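Periplasmic beta-glucosidase (Pseudomonas aeruginosa, PDB 6R5T) probably hydrolyses terminal, non-reducing beta-D-glucosyl residues to release beta-D-glucose, as a periplasmic member of glycosyl hydrolase family 3. Local coordinates at residues D284-M287 / L291-T294; D273-A278 / S293-K298; E672-R677 / E695-F700; A179-A184 / R188-V193. The protein carries 1 engineered substitution. All blocks are in the same frame, centred on the assembly; numbering follows the deposited sequence.

How the contacts relate
Contact 4 comes first in the chain. It closes the short loop 179-193 that follows strand 172-178 of the parallel barrel sheet, beside the bound sugar and the second subunit. Contacts 2 and 1 come next and end on the same helix, 291-301. Contact 1 spans only 284-294 and joins strand 286-287 to this helix. It starts inside the loop of contact 2, which opens earlier on helix 271-281, and the two share Ser-293 and Thr-294. They touch through Leu-291 and Tyr-292 against Thr-275. Contact 3 stands apart, its centre about 41 Å from that of contact 1. It ties strand 672-681 to the loop before strand 700-701 in the fibronectin type III-like domain.

Contact 1. Residues D284-M287 / L291-T294; sequences DMNM and LYST
Asn-286 and Tyr-292 bury most of the surface in this contact. Asn-286 uses CB and OD1; Tyr-292 uses its ring face and its backbone N. CB of Asn-286 lies over one face of the Tyr-292 ring, 3.7 Å from the centroid, in a CH-pi contact. Its amide plane is turned 31° from the ring. With CG anti to the backbone N (chi1 174°), Asn-286 reaches out to the first turn of the helix. There OD1 accepts a nearly straight hydrogen bond from Tyr-292 N at 2.9 Å. The donor lies well above the carbonyl plane. A water also donates to Asn-286 OD1 at 2.8 Å and accepts from Ser-293 N at 3.1 Å. One amide oxygen thus serves two successive backbone N-H groups, one directly and one through water. Asn-286 ND2 is held by Asp-289, which fixes the flip of the amide. Asp-284 O sits at the ring edge, 3.5 Å from Tyr-292 CE2. The hydroxyl of Tyr-292 bonds to Val-283 O. Strand 286-287 is the last of the parallel barrel strands and pairs with strand 24-26. Helix 291-301 follows after a three-residue loop, and helices 258-261 and 271-281 pack against Tyr-292.

Contact 2. Residues D273-A278 / S293-K298; sequences DATRLA and STWLPK
Thr-275 meets two consecutive residues of the facing helix, Trp-295 and Leu-296. Its methyl CG2 packs against Leu-296 CD2 at 3.7 Å. Its hydroxyl OG1 lies 3.8 Å from Trp-295 CB and about as far from CD1 of the indole. CG2 of Thr-275 points to the far side from the backbone N, and OG1 lies next to that N (chi1 -61°). This aims the methyl at the leucine and puts OG1 beside CB and CD1 of Trp-295. The same torsion lets OG1 bond back to Glu-271 O, one turn earlier. Trp-295 starts toward helix 271-281, but the indole leads away from 273-278, and NE1 bonds to Glu-271 OE1 near the start of that helix. Glu-271 probably helps to position both, Thr-275 through its backbone oxygen and Trp-295 through its side chain. Leu-296 also packs on Ile-20 of helix 16-22 and on Ile-279. Helices 271-281 and 291-301 thus pack side by side in the TIM-barrel domain. The interface between these segments is small and held by van der Waals packing. The polar side-chain atoms, Thr-275 OG1 and Trp-295 NE1, both find partners on Glu-271, so the hydroxyl can lie within an otherwise apolar contact.

Contact 3. Residues E672-R677 / E695-F700; sequences ELRGFR and EADLKF
Arg-674 spends its NE on a backbone oxygen, although an aspartate carboxylate lies nearby. Arg-674 NE donates to Asp-697 O at 3.0 Å, with an N-H...O angle of 165°. The oxygen lies in the guanidinium plane. The carboxylate of Asp-697 stays farther off, its OD1 4.5 Å from Arg-674 NE, and OD2 is taken by Gly-694 N. The two side chains slide past each other in opposite directions. The arginine chain is bent at chi2 (-65°), which brings its head back alongside its own strand. There Arg-674 NH1 donates to Leu-673 O at 3.0 Å. These two bonds fix the rotation of the guanidinium. NH2 adds two waters, each 3.1 Å away, and both also lie within hydrogen-bonding distance of Lys-699 O. Glu-672 OE1 is a long ionic partner, well out of the guanidinium plane, and is paired with Arg-668. A third water donates to Asp-697 OD1 at 2.6 Å. Arg-674 therefore bridges the strand and the loop: two protein oxygens grip NE and NH1, and waters take NH2. Arg-674 and Gly-675 both face Leu-657, a classic beta bulge in strand 672-681. This strand is outermost, within this chain, in the sheet of the fibronectin type III-like domain.

Contact 4. Residues A179-A184 / R188-V193; sequences ALYGAA and RDYNTV
The chain folds back on itself here, with a type II beta turn from Arg-188 to Asn-191; Asn-191 CA is 4.8 Å from Ala-184 CA. Val-193 fills the inner side of the loop. Its CG1 touches Leu-180 CB and Ala-183 CB, each at 3.8 Å, while its CG2 lies over the backbone, 3.3 Å from Leu-180 O. Ala-184 CB packs on the turn, 3.1 Å from Arg-188 O. A water donates to Tyr-181 O and Asn-191 O and so bridges the two segments. At the other end Tyr-181 reaches across, its CG swung to the side away from the backbone N (chi1 -178°). Its hydroxyl OH gives a short but weak hydrogen bond to Asp-189 OD1, at 2.6 Å. Tyr-190 N adds a weak bond to the same oxygen. The ring and carboxylate planes are 36° apart. On the pocket side, Arg-137 bonds to the Tyr-181 hydroxyl, Trp-135 NE1 to Asp-189 OD1, Ala-487 N to Asp-189 OD2, and Glu-486 to Tyr-190 OH. Tyr-599 and Pro-575 of the second subunit bond to Arg-188, and Ser-597 of that subunit to Asp-189 O. The buried carboxylate of Asp-189 is thus shared among several donors. It links Tyr-181, whose side chain is about 4 Å from the bound glucose, to the loop at 486-487, in a loop that also meets the second subunit.

Contact 1. Residues D284-M287 / L291-T294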
loop_
_atom_site.group_PDB
_atom_site.type_symbol
_atom_site.label_atom_id
_atom_site.label_comp_id
_atom_site.label_asym_id
_atom_site.label_seq_id
_atom_site.Cartn_x
_atom_site.Cartn_y
_atom_site.Cartn_z
ATOM N N ASP A 284 8.289 26.242 15.136
ATOM C CA ASP A 284 8.401 27.367 16.111
ATOM C C ASP A 284 8.471 26.849 17.536
ATOM O O ASP A 284 9.314 27.329 18.335
ATOM C CB ASP A 284 7.227 28.328 15.991
ATOM C CG ASP A 284 7.122 29.052 14.675
ATOM O OD1 ASP A 284 8.175 29.221 13.933
ATOM O OD2 ASP A 284 6.007 29.467 14.369
ATOM N N MET A 285 7.607 25.918 17.886
ATOM C CA MET A 285 7.431 25.550 19.296
ATOM C C MET A 285 7.759 24.066 19.427
ATOM O O MET A 285 7.367 23.204 18.560
ATOM C CB MET A 285 6.023 25.947 19.745
ATOM C CG MET A 285 5.606 25.403 21.037
ATOM S SD MET A 285 4.126 26.385 21.561
ATOM C CE MET A 285 4.898 27.493 22.758
ATOM N N ASN A 286 8.534 23.764 20.448
ATOM C CA ASN A 286 9.131 22.439 20.723
ATOM C C ASN A 286 8.349 21.740 21.824
ATOM O O ASN A 286 8.388 22.183 22.994
ATOM C CB ASN A 286 10.590 22.699 21.078
ATOM C CG ASN A 286 11.420 21.533 21.552
ATOM O OD1 ASN A 286 12.308 21.763 22.404
ATOM N ND2 ASN A 286 11.198 20.349 20.984
ATOM N N MET A 287 7.664 20.661 21.458
ATOM C CA MET A 287 6.818 19.895 22.409
ATOM C C MET A 287 7.656 18.869 23.158
ATOM O O MET A 287 8.214 17.913 22.551
ATOM C CB MET A 287 5.621 19.269 21.685
ATOM C CG MET A 287 4.617 18.611 22.567
ATOM S SD MET A 287 3.219 18.066 21.485
ATOM C CE MET A 287 1.798 18.346 22.528
ATOM N N LEU A 291 14.651 20.150 23.617
ATOM C CA LEU A 291 15.882 20.315 22.824
ATOM C C LEU A 291 16.101 21.793 22.514
ATOM O O LEU A 291 17.258 22.213 22.507
ATOM C CB LEU A 291 15.815 19.488 21.539
ATOM C CG LEU A 291 16.517 18.142 21.635
ATOM C CD1 LEU A 291 15.923 17.297 22.725
ATOM C CD2 LEU A 291 16.463 17.388 20.315
ATOM N N TYR A 292 15.049 22.569 22.266
ATOM C CA TYR A 292 15.239 23.985 21.890
ATOM C C TYR A 292 15.920 24.737 23.055
ATOM O O TYR A 292 16.880 25.480 22.818
ATOM C CB TYR A 292 13.937 24.677 21.513
ATOM C CG TYR A 292 13.469 24.476 20.090
ATOM C CD1 TYR A 292 13.875 23.380 19.342
ATOM C CD2 TYR A 292 12.566 25.346 19.527
ATOM C CE1 TYR A 292 13.449 23.224 18.031
ATOM C CE2 TYR A 292 12.121 25.199 18.220
ATOM C CZ TYR A 292 12.591 24.150 17.466
ATOM O OH TYR A 292 12.167 23.970 16.187
ATOM N N SER A 293 15.407 24.579 24.266
ATOM C CA SER A 293 15.994 25.266 25.434
ATOM C C SER A 293 17.417 24.780 25.678
ATOM O O SER A 293 18.246 25.570 26.140
ATOM C CB SER A 293 15.143 25.049 26.629
ATOM O OG SER A 293 13.907 25.749 26.489
ATOM N N THR A 294 17.716 23.517 25.397
ATOM C CA THR A 294 19.052 22.928 25.673
ATOM C C THR A 294 20.064 23.424 24.639
ATOM O O THR A 294 21.224 23.654 24.985
ATOM C CB THR A 294 18.973 21.396 25.688
ATOM O OG1 THR A 294 17.989 20.991 26.647
ATOM C CG2 THR A 294 20.319 20.740 25.937
HETATM O O HOH W 1 12.468 23.517 24.644
#

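Contact 2. Residues D273-A278 / S293-K298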
loop_
_atom_site.group_PDB
_atom_site.type_symbol
_atom_site.label_atom_id
_atom_site.label_comp_id
_atom_site.label_asym_id
_atom_site.label_seq_id
_atom_site.Cartn_x
_atom_site.Cartn_y
_atom_site.Cartn_z
ATOM N N ASP A 273 22.222 18.862 16.340
ATOM C CA ASP A 273 21.933 18.901 14.877
ATOM C C ASP A 273 20.425 18.744 14.675
ATOM O O ASP A 273 19.891 19.415 13.810
ATOM C CB ASP A 273 22.743 17.835 14.147
ATOM C CG ASP A 273 24.233 18.136 14.132
ATOM O OD1 ASP A 273 24.611 19.320 14.389
ATOM O OD2 ASP A 273 25.021 17.187 13.904
ATOM N N ALA A 274 19.736 17.941 15.480
ATOM C CA ALA A 274 18.268 17.827 15.328
ATOM C C ALA A 274 17.588 19.176 15.568
ATOM O O ALA A 274 16.678 19.616 14.799
ATOM C CB ALA A 274 17.749 16.760 16.240
ATOM N N THR A 275 18.037 19.896 16.613
ATOM C CA THR A 275 17.442 21.192 16.961
ATOM C C THR A 275 17.636 22.185 15.800
ATOM O O THR A 275 16.698 22.922 15.425
ATOM C CB THR A 275 18.114 21.709 18.245
ATOM O OG1 THR A 275 17.877 20.776 19.299
ATOM C CG2 THR A 275 17.575 23.064 18.606
ATOM N N ARG A 276 18.854 22.197 15.223
ATOM C CA ARG A 276 19.170 23.106 14.096
ATOM C C ARG A 276 18.209 22.821 12.919
ATOM O O ARG A 276 17.601 23.751 12.377
ATOM C CB ARG A 276 20.626 22.947 13.667
ATOM C CG ARG A 276 20.932 23.883 12.515
ATOM C CD ARG A 276 22.278 23.750 11.832
ATOM N NE ARG A 276 22.788 22.392 11.884
ATOM C CZ ARG A 276 22.575 21.453 10.969
ATOM N NH1 ARG A 276 21.843 21.697 9.891
ATOM N NH2 ARG A 276 23.096 20.255 11.159
ATOM N N LEU A 277 18.046 21.542 12.605
ATOM C CA LEU A 277 17.188 21.154 11.452
ATOM C C LEU A 277 15.755 21.621 11.701
ATOM O O LEU A 277 15.153 22.173 10.792
ATOM C CB LEU A 277 17.243 19.651 11.241
ATOM C CG LEU A 277 18.561 19.108 10.729
ATOM C CD1 LEU A 277 18.553 17.590 10.707
ATOM C CD2 LEU A 277 18.875 19.666 9.356
ATOM N N ALA A 278 15.212 21.395 12.888
ATOM C CA ALA A 278 13.796 21.722 13.170
ATOM C C ALA A 278 13.564 23.237 13.118
ATOM O O ALA A 278 12.643 23.694 12.470
ATOM C CB ALA A 278 13.409 21.154 14.495
ATOM N N SER A 293 15.407 24.579 24.266
ATOM C CA SER A 293 15.994 25.266 25.434
ATOM C C SER A 293 17.417 24.780 25.678
ATOM O O SER A 293 18.246 25.570 26.140
ATOM C CB SER A 293 15.143 25.049 26.629
ATOM O OG SER A 293 13.907 25.749 26.489
ATOM N N THR A 294 17.716 23.517 25.397
ATOM C CA THR A 294 19.052 22.928 25.673
ATOM C C THR A 294 20.064 23.424 24.639
ATOM O O THR A 294 21.224 23.654 24.985
ATOM C CB THR A 294 18.973 21.396 25.688
ATOM O OG1 THR A 294 17.989 20.991 26.647
ATOM C CG2 THR A 294 20.319 20.740 25.937
ATOM N N TRP A 295 19.678 23.563 23.364
ATOM C CA TRP A 295 20.666 23.690 22.278
ATOM C C TRP A 295 20.596 25.008 21.523
ATOM O O TRP A 295 21.579 25.323 20.863
ATOM C CB TRP A 295 20.547 22.519 21.278
ATOM C CG TRP A 295 20.912 21.254 21.947
ATOM C CD1 TRP A 295 20.064 20.280 22.343
ATOM C CD2 TRP A 295 22.228 20.827 22.351
ATOM N NE1 TRP A 295 20.757 19.249 22.899
ATOM C CE2 TRP A 295 22.078 19.557 22.940
ATOM C CE3 TRP A 295 23.512 21.366 22.243
ATOM C CZ2 TRP A 295 23.156 18.825 23.457
ATOM C CZ3 TRP A 295 24.581 20.628 22.746
ATOM C CH2 TRP A 295 24.395 19.388 23.345
ATOM N N LEU A 296 19.512 25.765 21.520
ATOM C CA LEU A 296 19.475 26.969 20.653
ATOM C C LEU A 296 20.567 27.976 21.037
ATOM O O LEU A 296 21.117 28.575 20.125
ATOM C CB LEU A 296 18.091 27.634 20.658
ATOM C CG LEU A 296 17.006 26.872 19.859
ATOM C CD1 LEU A 296 15.662 27.509 20.052
ATOM C CD2 LEU A 296 17.332 26.759 18.384
ATOM N N PRO A 297 20.857 28.206 22.333
ATOM C CA PRO A 297 21.915 29.185 22.661
ATOM C C PRO A 297 23.278 28.786 22.083
ATOM O O PRO A 297 23.957 29.675 21.456
ATOM C CB PRO A 297 21.893 29.228 24.203
ATOM C CG PRO A 297 20.472 28.781 24.562
ATOM C CD PRO A 297 20.166 27.710 23.520
ATOM N N LYS A 298 23.628 27.503 22.212
ATOM C CA LYS A 298 24.913 26.971 21.675
ATOM C C LYS A 298 24.921 27.107 20.164
ATOM O O LYS A 298 25.951 27.517 19.575
ATOM C CB LYS A 298 25.167 25.552 22.171
ATOM C CG LYS A 298 25.730 25.513 23.590
ATOM C CD LYS A 298 25.946 24.105 24.101
ATOM C CE LYS A 298 26.455 24.034 25.528
ATOM N NZ LYS A 298 26.595 22.628 25.959
#

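Contact 3. Residues E672-R677 / E695-F700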
loop_
_atom_site.group_PDB
_atom_site.type_symbol
_atom_site.label_atom_id
_atom_site.label_comp_id
_atom_site.label_asym_id
_atom_site.label_seq_id
_atom_site.Cartn_x
_atom_site.Cartn_y
_atom_site.Cartn_z
ATOM N N GLU A 672 -15.131 12.161 -8.595
ATOM C CA GLU A 672 -14.592 12.972 -7.503
ATOM C C GLU A 672 -15.768 13.749 -6.889
ATOM O O GLU A 672 -16.493 14.396 -7.651
ATOM C CB GLU A 672 -13.534 13.958 -7.980
ATOM C CG GLU A 672 -12.255 13.304 -8.476
ATOM C CD GLU A 672 -11.106 14.283 -8.708
ATOM O OE1 GLU A 672 -11.219 15.027 -9.708
ATOM O OE2 GLU A 672 -10.098 14.307 -7.918
ATOM N N LEU A 673 -16.001 13.654 -5.591
ATOM C CA LEU A 673 -17.102 14.423 -4.964
ATOM C C LEU A 673 -16.888 15.926 -5.206
ATOM O O LEU A 673 -15.779 16.428 -4.916
ATOM C CB LEU A 673 -17.155 14.137 -3.485
ATOM C CG LEU A 673 -18.344 14.725 -2.744
ATOM C CD1 LEU A 673 -19.627 14.006 -3.100
ATOM C CD2 LEU A 673 -18.098 14.604 -1.261
ATOM N N ARG A 674 -17.942 16.605 -5.634
ATOM C CA ARG A 674 -17.874 18.063 -5.850
ATOM C C ARG A 674 -19.111 18.751 -5.283
ATOM O O ARG A 674 -19.193 19.957 -5.403
ATOM C CB ARG A 674 -17.663 18.439 -7.317
ATOM C CG ARG A 674 -16.267 18.171 -7.832
ATOM C CD ARG A 674 -15.284 19.048 -7.130
ATOM N NE ARG A 674 -13.946 18.904 -7.657
ATOM C CZ ARG A 674 -13.001 18.175 -7.142
ATOM N NH1 ARG A 674 -13.243 17.405 -6.092
ATOM N NH2 ARG A 674 -11.783 18.253 -7.675
ATOM N N GLY A 675 -20.011 18.059 -4.606
ATOM C CA GLY A 675 -21.076 18.739 -3.885
ATOM C C GLY A 675 -21.958 17.740 -3.197
ATOM O O GLY A 675 -21.897 16.537 -3.535
ATOM N N PHE A 676 -22.722 18.206 -2.238
ATOM C CA PHE A 676 -23.703 17.330 -1.597
ATOM C C PHE A 676 -24.761 18.178 -0.908
ATOM O O PHE A 676 -24.529 19.381 -0.662
ATOM C CB PHE A 676 -23.050 16.375 -0.602
ATOM C CG PHE A 676 -22.306 17.021 0.525
ATOM C CD1 PHE A 676 -22.966 17.363 1.690
ATOM C CD2 PHE A 676 -20.953 17.299 0.383
ATOM C CE1 PHE A 676 -22.244 17.916 2.739
ATOM C CE2 PHE A 676 -20.246 17.908 1.413
ATOM C CZ PHE A 676 -20.916 18.211 2.581
ATOM N N ARG A 677 -25.895 17.547 -0.675
ATOM C CA ARG A 677 -27.019 18.229 0.022
ATOM C C ARG A 677 -27.654 17.190 0.919
ATOM O O ARG A 677 -28.189 16.191 0.395
ATOM C CB ARG A 677 -28.064 18.805 -0.935
ATOM C CG ARG A 677 -28.784 20.062 -0.432
ATOM C CD ARG A 677 -27.890 21.318 -0.536
ATOM N NE ARG A 677 -27.772 21.954 -1.861
ATOM C CZ ARG A 677 -26.645 22.193 -2.529
ATOM N NH1 ARG A 677 -25.444 21.847 -2.066
ATOM N NH2 ARG A 677 -26.727 22.798 -3.701
ATOM N N GLU A 695 -15.504 26.540 -12.980
ATOM C CA GLU A 695 -14.154 26.086 -13.380
ATOM C C GLU A 695 -13.367 25.599 -12.163
ATOM O O GLU A 695 -12.576 24.678 -12.324
ATOM C CB GLU A 695 -13.478 27.239 -14.101
ATOM C CG GLU A 695 -12.221 26.847 -14.815
ATOM C CD GLU A 695 -11.501 28.044 -15.410
ATOM O OE1 GLU A 695 -12.058 29.156 -15.349
ATOM O OE2 GLU A 695 -10.381 27.851 -15.904
ATOM N N ALA A 696 -13.534 26.188 -10.981
ATOM C CA ALA A 696 -12.750 25.819 -9.779
ATOM C C ALA A 696 -12.979 24.335 -9.439
ATOM O O ALA A 696 -12.046 23.667 -8.959
ATOM C CB ALA A 696 -13.164 26.704 -8.631
ATOM N N ASP A 697 -14.171 23.836 -9.722
ATOM C CA ASP A 697 -14.523 22.407 -9.488
ATOM C C ASP A 697 -13.808 21.509 -10.499
ATOM O O ASP A 697 -13.777 20.271 -10.311
ATOM C CB ASP A 697 -16.022 22.233 -9.617
ATOM C CG ASP A 697 -16.703 22.984 -8.507
ATOM O OD1 ASP A 697 -16.359 22.712 -7.319
ATOM O OD2 ASP A 697 -17.496 23.876 -8.839
ATOM N N LEU A 698 -13.303 22.051 -11.582
ATOM C CA LEU A 698 -12.831 21.243 -12.725
ATOM C C LEU A 698 -11.305 21.182 -12.809
ATOM O O LEU A 698 -10.770 20.427 -13.602
ATOM C CB LEU A 698 -13.382 21.851 -14.018
ATOM C CG LEU A 698 -14.867 22.225 -14.032
ATOM C CD1 LEU A 698 -15.235 22.854 -15.376
ATOM C CD2 LEU A 698 -15.756 21.040 -13.717
ATOM N N LYS A 699 -10.580 21.948 -11.992
ATOM C CA LYS A 699 -9.123 22.043 -12.141
ATOM C C LYS A 699 -8.416 20.901 -11.392
ATOM O O LYS A 699 -8.948 20.321 -10.455
ATOM C CB LYS A 699 -8.644 23.352 -11.517
ATOM C CG LYS A 699 -9.176 24.592 -12.198
ATOM C CD LYS A 699 -8.294 25.801 -12.060
ATOM C CE LYS A 699 -8.714 26.875 -13.047
ATOM N NZ LYS A 699 -7.853 28.080 -12.976
ATOM N N PHE A 700 -7.232 20.617 -11.832
ATOM C CA PHE A 700 -6.349 19.612 -11.238
ATOM C C PHE A 700 -4.914 20.060 -11.457
ATOM O O PHE A 700 -4.576 20.854 -12.391
ATOM C CB PHE A 700 -6.596 18.237 -11.861
ATOM C CG PHE A 700 -6.182 18.121 -13.293
ATOM C CD1 PHE A 700 -6.973 18.634 -14.326
ATOM C CD2 PHE A 700 -4.992 17.495 -13.634
ATOM C CE1 PHE A 700 -6.566 18.548 -15.652
ATOM C CE2 PHE A 700 -4.604 17.382 -14.953
ATOM C CZ PHE A 700 -5.381 17.926 -15.967
HETATM O O HOH W 2 -10.927 21.004 -8.782
HETATM O O HOH W 3 -17.916 23.035 -5.251
HETATM O O HOH W 4 -11.522 18.724 -10.705
#

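Contact 4. Residues A179-A184 / R188-V193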
loop_
_atom_site.group_PDB
_atom_site.type_symbol
_atom_site.label_atom_id
_atom_site.label_comp_id
_atom_site.label_asym_id
_atom_site.label_seq_id
_atom_site.Cartn_x
_atom_site.Cartn_y
_atom_site.Cartn_z
ATOM N N ALA A 179 2.336 16.885 7.529
ATOM C CA ALA A 179 1.297 16.523 6.574
ATOM C C ALA A 179 1.450 15.050 6.194
ATOM O O ALA A 179 2.535 14.492 6.297
ATOM C CB ALA A 179 1.412 17.375 5.323
ATOM N N LEU A 180 0.347 14.519 5.636
ATOM C CA LEU A 180 0.279 13.231 4.908
ATOM C C LEU A 180 0.311 12.035 5.862
ATOM O O LEU A 180 0.512 10.903 5.396
ATOM C CB LEU A 180 1.428 13.094 3.901
ATOM C CG LEU A 180 1.741 14.282 2.997
ATOM C CD1 LEU A 180 2.770 13.874 1.964
ATOM C CD2 LEU A 180 0.504 14.869 2.362
ATOM N N TYR A 181 0.124 12.270 7.151
ATOM C CA TYR A 181 0.364 11.267 8.206
ATOM C C TYR A 181 -0.469 9.993 7.975
ATOM O O TYR A 181 0.003 8.888 8.255
ATOM C CB TYR A 181 0.055 11.957 9.525
ATOM C CG TYR A 181 0.255 11.165 10.783
ATOM C CD1 TYR A 181 1.318 10.319 11.004
ATOM C CD2 TYR A 181 -0.652 11.349 11.801
ATOM C CE1 TYR A 181 1.418 9.601 12.200
ATOM C CE2 TYR A 181 -0.534 10.705 13.009
ATOM C CZ TYR A 181 0.485 9.799 13.199
ATOM O OH TYR A 181 0.555 9.142 14.404
ATOM N N GLY A 182 -1.648 10.138 7.437
ATOM C CA GLY A 182 -2.567 9.001 7.229
ATOM C C GLY A 182 -2.212 8.127 6.043
ATOM O O GLY A 182 -2.918 7.123 5.800
ATOM N N ALA A 183 -1.181 8.490 5.247
ATOM C CA ALA A 183 -0.705 7.631 4.137
ATOM C C ALA A 183 0.419 6.686 4.554
ATOM O O ALA A 183 1.113 6.115 3.669
ATOM C CB ALA A 183 -0.348 8.513 2.951
ATOM N N ALA A 184 0.619 6.496 5.855
ATOM C CA ALA A 184 1.662 5.603 6.366
ATOM C C ALA A 184 1.685 4.282 5.601
ATOM O O ALA A 184 0.650 3.584 5.516
ATOM C CB ALA A 184 1.401 5.322 7.829
ATOM N N ARG A 188 0.874 1.163 9.122
ATOM C CA ARG A 188 1.597 1.119 10.401
ATOM C C ARG A 188 1.790 2.550 10.863
ATOM O O ARG A 188 2.317 3.395 10.137
ATOM C CB ARG A 188 2.949 0.393 10.278
ATOM C CG ARG A 188 2.759 -1.063 9.875
ATOM C CD ARG A 188 4.037 -1.856 9.793
ATOM N NE ARG A 188 4.929 -1.581 8.670
ATOM C CZ ARG A 188 4.896 -2.179 7.447
ATOM N NH1 ARG A 188 3.954 -3.014 7.069
ATOM N NH2 ARG A 188 5.852 -1.917 6.574
ATOM N N ASP A 189 1.393 2.837 12.094
ATOM C CA ASP A 189 1.505 4.227 12.564
ATOM C C ASP A 189 2.974 4.675 12.513
ATOM O O ASP A 189 3.928 3.875 12.692
ATOM C CB ASP A 189 0.867 4.385 13.946
ATOM C CG ASP A 189 0.371 5.815 14.208
ATOM O OD1 ASP A 189 0.620 6.726 13.369
ATOM O OD2 ASP A 189 -0.333 5.990 15.248
ATOM N N TYR A 190 3.149 5.960 12.235
ATOM C CA TYR A 190 4.449 6.652 12.196
ATOM C C TYR A 190 5.271 6.240 10.974
ATOM O O TYR A 190 6.367 6.791 10.788
ATOM C CB TYR A 190 5.249 6.335 13.451
ATOM C CG TYR A 190 4.492 6.352 14.743
ATOM C CD1 TYR A 190 3.754 7.469 15.150
ATOM C CD2 TYR A 190 4.539 5.238 15.563
ATOM C CE1 TYR A 190 3.130 7.467 16.381
ATOM C CE2 TYR A 190 3.911 5.229 16.792
ATOM C CZ TYR A 190 3.177 6.328 17.180
ATOM O OH TYR A 190 2.596 6.363 18.444
ATOM N N ASN A 191 4.731 5.402 10.101
ATOM C CA ASN A 191 5.600 4.827 9.052
ATOM C C ASN A 191 5.707 5.789 7.869
ATOM O O ASN A 191 4.922 6.753 7.689
ATOM C CB ASN A 191 5.100 3.459 8.584
ATOM C CG ASN A 191 6.164 2.633 7.885
ATOM O OD1 ASN A 191 7.372 2.882 8.063
ATOM N ND2 ASN A 191 5.745 1.648 7.110
ATOM N N THR A 192 6.732 5.509 7.101
ATOM C CA THR A 192 7.085 6.181 5.846
ATOM C C THR A 192 5.885 6.564 4.991
ATOM O O THR A 192 5.009 5.734 4.748
ATOM C CB THR A 192 7.912 5.167 5.057
ATOM O OG1 THR A 192 9.029 4.842 5.889
ATOM C CG2 THR A 192 8.374 5.709 3.724
ATOM N N VAL A 193 5.915 7.787 4.461
ATOM C CA VAL A 193 4.943 8.246 3.470
ATOM C C VAL A 193 5.692 8.632 2.234
ATOM O O VAL A 193 6.659 9.429 2.300
ATOM C CB VAL A 193 4.043 9.384 3.968
ATOM C CG1 VAL A 193 3.145 9.910 2.854
ATOM C CG2 VAL A 193 3.220 8.943 5.179
HETATM O O HOH W 5 2.958 8.052 9.323
#